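Local coordinates for transcriptional regulator, IclR family (Alicyclobacillus acidocaldarius subsp. acidocaldarius, PDB 5TJJ), which probably binds DNA as a transcription factor of the IclR family, pairing a winged helix-turn-helix domain with a GAF-like C-terminal domain, at residues L13-R16 / V17-L21; T44-R47 / V48-L52. All coordinates share one frame; numbering follows the deposited sequence.

Interaction 1 (L13-R16 / V17-L21)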
loop_
_atom_site.group_PDB
_atom_site.type_symbol
_atom_site.label_atom_id
_atom_site.label_comp_id
_atom_site.label_asym_id
_atom_site.label_seq_id
_atom_site.Cartn_x
_atom_site.Cartn_y
_atom_site.Cartn_z
ATOM N N LEU A 13 16.367 -0.579 10.919
ATOM C CA LEU A 13 16.713 -1.933 10.446
ATOM C C LEU A 13 15.432 -2.715 10.134
ATOM O O LEU A 13 15.363 -3.436 9.151
ATOM C CB LEU A 13 17.578 -2.669 11.486
ATOM C CG LEU A 13 17.953 -4.133 11.188
ATOM C CD1 LEU A 13 18.845 -4.226 9.966
ATOM C CD2 LEU A 13 18.619 -4.788 12.391
ATOM N N ALA A 14 14.418 -2.574 10.978
ATOM C CA ALA A 14 13.109 -3.173 10.698
ATOM C C ALA A 14 12.630 -2.756 9.299
ATOM O O ALA A 14 12.253 -3.598 8.501
ATOM C CB ALA A 14 12.093 -2.785 11.764
ATOM N N ALA A 15 12.721 -1.461 9.006
ATOM C CA ALA A 15 12.330 -0.935 7.708
ATOM C C ALA A 15 13.154 -1.526 6.573
ATOM O O ALA A 15 12.592 -1.878 5.540
ATOM C CB ALA A 15 12.441 0.571 7.695
ATOM N N ARG A 16 14.474 -1.628 6.758
ATOM C CA ARG A 16 15.348 -2.221 5.734
ATOM C C ARG A 16 15.007 -3.706 5.497
ATOM O O ARG A 16 15.030 -4.188 4.370
ATOM C CB ARG A 16 16.841 -2.086 6.103
ATOM C CG ARG A 16 17.436 -0.690 5.987
ATOM C CD ARG A 16 18.902 -0.706 6.435
ATOM N NE ARG A 16 19.781 -1.269 5.400
ATOM C CZ ARG A 16 20.967 -1.871 5.590
ATOM N NH1 ARG A 16 21.465 -2.026 6.802
ATOM N NH2 ARG A 16 21.657 -2.331 4.552
ATOM N N VAL A 17 14.707 -4.427 6.575
ATOM C CA VAL A 17 14.311 -5.823 6.493
ATOM C C VAL A 17 13.053 -5.952 5.641
ATOM O O VAL A 17 13.006 -6.787 4.737
ATOM C CB VAL A 17 14.124 -6.411 7.905
ATOM C CG1 VAL A 17 13.316 -7.711 7.891
ATOM C CG2 VAL A 17 15.488 -6.645 8.532
ATOM N N LEU A 18 12.060 -5.104 5.901
ATOM C CA LEU A 18 10.805 -5.201 5.181
ATOM C C LEU A 18 10.940 -4.788 3.731
ATOM O O LEU A 18 10.321 -5.395 2.846
ATOM C CB LEU A 18 9.721 -4.392 5.866
ATOM C CG LEU A 18 9.361 -4.879 7.271
ATOM C CD1 LEU A 18 8.456 -3.863 7.952
ATOM C CD2 LEU A 18 8.682 -6.239 7.213
ATOM N N LYS A 19 11.756 -3.780 3.479
ATOM C CA LYS A 19 12.049 -3.390 2.098
ATOM C C LYS A 19 12.734 -4.496 1.324
ATOM O O LYS A 19 12.440 -4.673 0.166
ATOM C CB LYS A 19 12.866 -2.103 2.029
ATOM C CG LYS A 19 12.030 -0.911 2.439
ATOM C CD LYS A 19 12.807 0.387 2.613
ATOM C CE LYS A 19 11.911 1.380 3.338
ATOM N NZ LYS A 19 12.432 2.769 3.317
ATOM N N LEU A 20 13.612 -5.253 1.973
ATOM C CA LEU A 20 14.301 -6.373 1.331
ATOM C C LEU A 20 13.355 -7.520 1.010
ATOM O O LEU A 20 13.390 -8.062 -0.099
ATOM C CB LEU A 20 15.437 -6.896 2.212
ATOM C CG LEU A 20 16.222 -8.058 1.608
ATOM C CD1 LEU A 20 17.064 -7.589 0.430
ATOM C CD2 LEU A 20 17.114 -8.703 2.654
ATOM N N LEU A 21 12.515 -7.888 1.972
ATOM C CA LEU A 21 11.555 -8.981 1.765
ATOM C C LEU A 21 10.465 -8.707 0.727
ATOM O O LEU A 21 9.732 -9.610 0.358
ATOM C CB LEU A 21 10.932 -9.403 3.098
ATOM C CG LEU A 21 11.952 -10.017 4.085
ATOM C CD1 LEU A 21 11.265 -10.333 5.396
ATOM C CD2 LEU A 21 12.622 -11.269 3.511
#
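The carbonyl oxygen of Leu13 accepts the amide of Val17, with Val17 N and Leu13 O 2.8 Å apart. Three more i to i+4 bonds carry the helix onward: Leu18 N to Ala14 O, Lys19 N to Ala15 O at 2.9 Å, and Leu20 N to Arg16 O, so that four successive backbone bonds join 13-16 to 17-21. Side chains add little direct contact of their own. Leu13 CD1 comes alongside Val17 CG2 at 4.4 Å, a loose apolar touch, and the Val17 branch also lies against the backbone, with CG2 3.3 Å from Leu13 O. Lys19 leaves the helix with CG anti to its carbonyl carbon (chi1 -70°) and then runs extended; its CG passes 3.3 Å from Ala15 O, and Lys19 CE comes within 4.5 Å of Ala15 CB. That straight chain carries NZ to a salt bridge with Glu55 of the second subunit, where Tyr72 of the same subunit adds a cation-pi contact. Arg16 is bent at its third torsion, and Arg16 NH2 is hydrogen-bonded to Leu38 O of its own chain. Leu13 and Val17 pack on helices 31-38 and 42-54, as expected of the first helix of a winged helix-turn-helix domain, whose other flank here meets the partner subunit.

Interaction 2 (T44-R47 / V48-L52)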
loop_
_atom_site.group_PDB
_atom_site.type_symbol
_atom_site.label_atom_id
_atom_site.label_comp_id
_atom_site.label_asym_id
_atom_site.label_seq_id
_atom_site.Cartn_x
_atom_site.Cartn_y
_atom_site.Cartn_z
ATOM N N THR A 44 21.538 -9.479 15.799
ATOM C CA THR A 44 20.787 -8.219 15.672
ATOM C C THR A 44 19.551 -8.411 14.804
ATOM O O THR A 44 18.452 -8.024 15.197
ATOM C CB THR A 44 21.700 -7.097 15.111
ATOM O OG1 THR A 44 22.893 -7.035 15.896
ATOM C CG2 THR A 44 21.033 -5.755 15.166
ATOM N N CYS A 45 19.734 -9.048 13.649
ATOM C CA CYS A 45 18.624 -9.399 12.751
ATOM C C CYS A 45 17.553 -10.295 13.327
ATOM O O CYS A 45 16.381 -10.129 13.010
ATOM C CB CYS A 45 19.137 -10.152 11.535
ATOM S SG CYS A 45 19.645 -9.068 10.228
ATOM N N LEU A 46 17.967 -11.293 14.093
ATOM C CA LEU A 46 17.017 -12.248 14.634
ATOM C C LEU A 46 16.034 -11.524 15.544
ATOM O O LEU A 46 14.826 -11.673 15.387
ATOM C CB LEU A 46 17.712 -13.417 15.375
ATOM C CG LEU A 46 16.794 -14.609 15.699
ATOM C CD1 LEU A 46 16.004 -15.073 14.458
ATOM C CD2 LEU A 46 17.530 -15.780 16.337
ATOM N N ARG A 47 16.563 -10.711 16.451
ATOM C CA ARG A 47 15.725 -10.021 17.416
ATOM C C ARG A 47 14.641 -9.143 16.752
ATOM O O ARG A 47 13.483 -9.124 17.192
ATOM C CB ARG A 47 16.566 -9.139 18.333
ATOM C CG ARG A 47 17.521 -9.841 19.269
ATOM C CD ARG A 47 18.119 -8.812 20.225
ATOM N NE ARG A 47 19.516 -9.109 20.605
ATOM C CZ ARG A 47 20.616 -8.469 20.165
ATOM N NH1 ARG A 47 20.547 -7.463 19.272
ATOM N NH2 ARG A 47 21.806 -8.852 20.625
ATOM N N VAL A 48 15.030 -8.437 15.698
ATOM C CA VAL A 48 14.120 -7.573 14.957
ATOM C C VAL A 48 13.075 -8.386 14.210
ATOM O O VAL A 48 11.870 -8.128 14.326
ATOM C CB VAL A 48 14.931 -6.696 13.985
ATOM C CG1 VAL A 48 14.051 -6.026 12.933
ATOM C CG2 VAL A 48 15.740 -5.672 14.784
ATOM N N LEU A 49 13.552 -9.375 13.448
ATOM C CA LEU A 49 12.679 -10.333 12.758
ATOM C C LEU A 49 11.647 -10.985 13.665
ATOM O O LEU A 49 10.469 -10.999 13.350
ATOM C CB LEU A 49 13.503 -11.430 12.079
ATOM C CG LEU A 49 14.170 -11.021 10.758
ATOM C CD1 LEU A 49 15.267 -11.999 10.372
ATOM C CD2 LEU A 49 13.142 -10.936 9.652
ATOM N N ARG A 50 12.088 -11.537 14.783
ATOM C CA ARG A 50 11.157 -12.177 15.700
ATOM C C ARG A 50 10.171 -11.146 16.320
ATOM O O ARG A 50 9.022 -11.468 16.586
ATOM C CB ARG A 50 11.907 -12.987 16.777
ATOM C CG ARG A 50 12.332 -14.392 16.319
ATOM C CD ARG A 50 13.237 -15.078 17.357
ATOM N NE ARG A 50 13.156 -16.558 17.446
ATOM C CZ ARG A 50 12.698 -17.279 18.489
ATOM N NH1 ARG A 50 12.220 -16.690 19.589
ATOM N NH2 ARG A 50 12.705 -18.613 18.428
ATOM N N THR A 51 10.619 -9.910 16.527
ATOM C CA THR A 51 9.747 -8.851 17.042
ATOM C C THR A 51 8.683 -8.503 16.000
ATOM O O THR A 51 7.495 -8.418 16.338
ATOM C CB THR A 51 10.561 -7.607 17.437
ATOM O OG1 THR A 51 11.574 -8.007 18.350
ATOM C CG2 THR A 51 9.705 -6.562 18.103
ATOM N N LEU A 52 9.107 -8.358 14.745
ATOM C CA LEU A 52 8.186 -8.142 13.620
ATOM C C LEU A 52 7.192 -9.293 13.442
ATOM O O LEU A 52 6.013 -9.065 13.184
ATOM C CB LEU A 52 8.960 -7.909 12.299
ATOM C CG LEU A 52 9.848 -6.658 12.176
ATOM C CD1 LEU A 52 10.644 -6.660 10.886
ATOM C CD2 LEU A 52 9.060 -5.375 12.266
#
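Leu46 sets CG anti to its backbone N (chi1 -167°), whereas Arg50 places CG anti to its carbonyl carbon (chi1 -83°), and these choices lay the two side chains next to each other, pointing the same way. The touch is between aliphatic parts: Leu46 CG lies 4.0 Å from Arg50 CD, and Leu46 CD1 meets the guanidinium obliquely. Tyr6 of the second subunit packs on both residues. Their backbones are joined by Arg50 N to Leu46 O, 2.8 Å. Thr51 N bonds to Arg47 O at 3.0 Å; Thr51 OG1 makes a very short, doubtful contact to the same oxygen and is also hydrogen-bonded to Val8 N of the second subunit. On the inner side, Leu49 CD1 approaches Cys45 CB at 4.4 Å, and Leu49 N bonds to Cys45 O. At the N-terminal end, Val48 N to Thr44 O is weak, 3.5 Å. Helix 42-54 is the second helix of the helix-turn-helix, which in this family probably reads the DNA. Within the domain, Cys45 and Leu49 face helix 31-38, Thr44, Val48 and Leu49 rest on helix 9-21, and Leu46 and Leu49 reach Tyr67 of strand 66-69.

Interaction 1, on helix 9-21, precedes interaction 2, on helix 42-54, along the chain, and both belong to the N-terminal helix-turn-helix domain. Their centres are about 11 Å apart and they touch directly: Val17 CG1 meets Leu49 CD2 at 3.7 Å, and Leu13 CD2 packs on Thr44 CG2 and Val48 CG2. Helix 31-38 packs against both, taking side chains from each, and strand 66-69 is reached by both as well. Each also meets the second subunit, so these two helices contribute both to the domain core and to contacts with the second subunit, consistent with a paired DNA-binding unit.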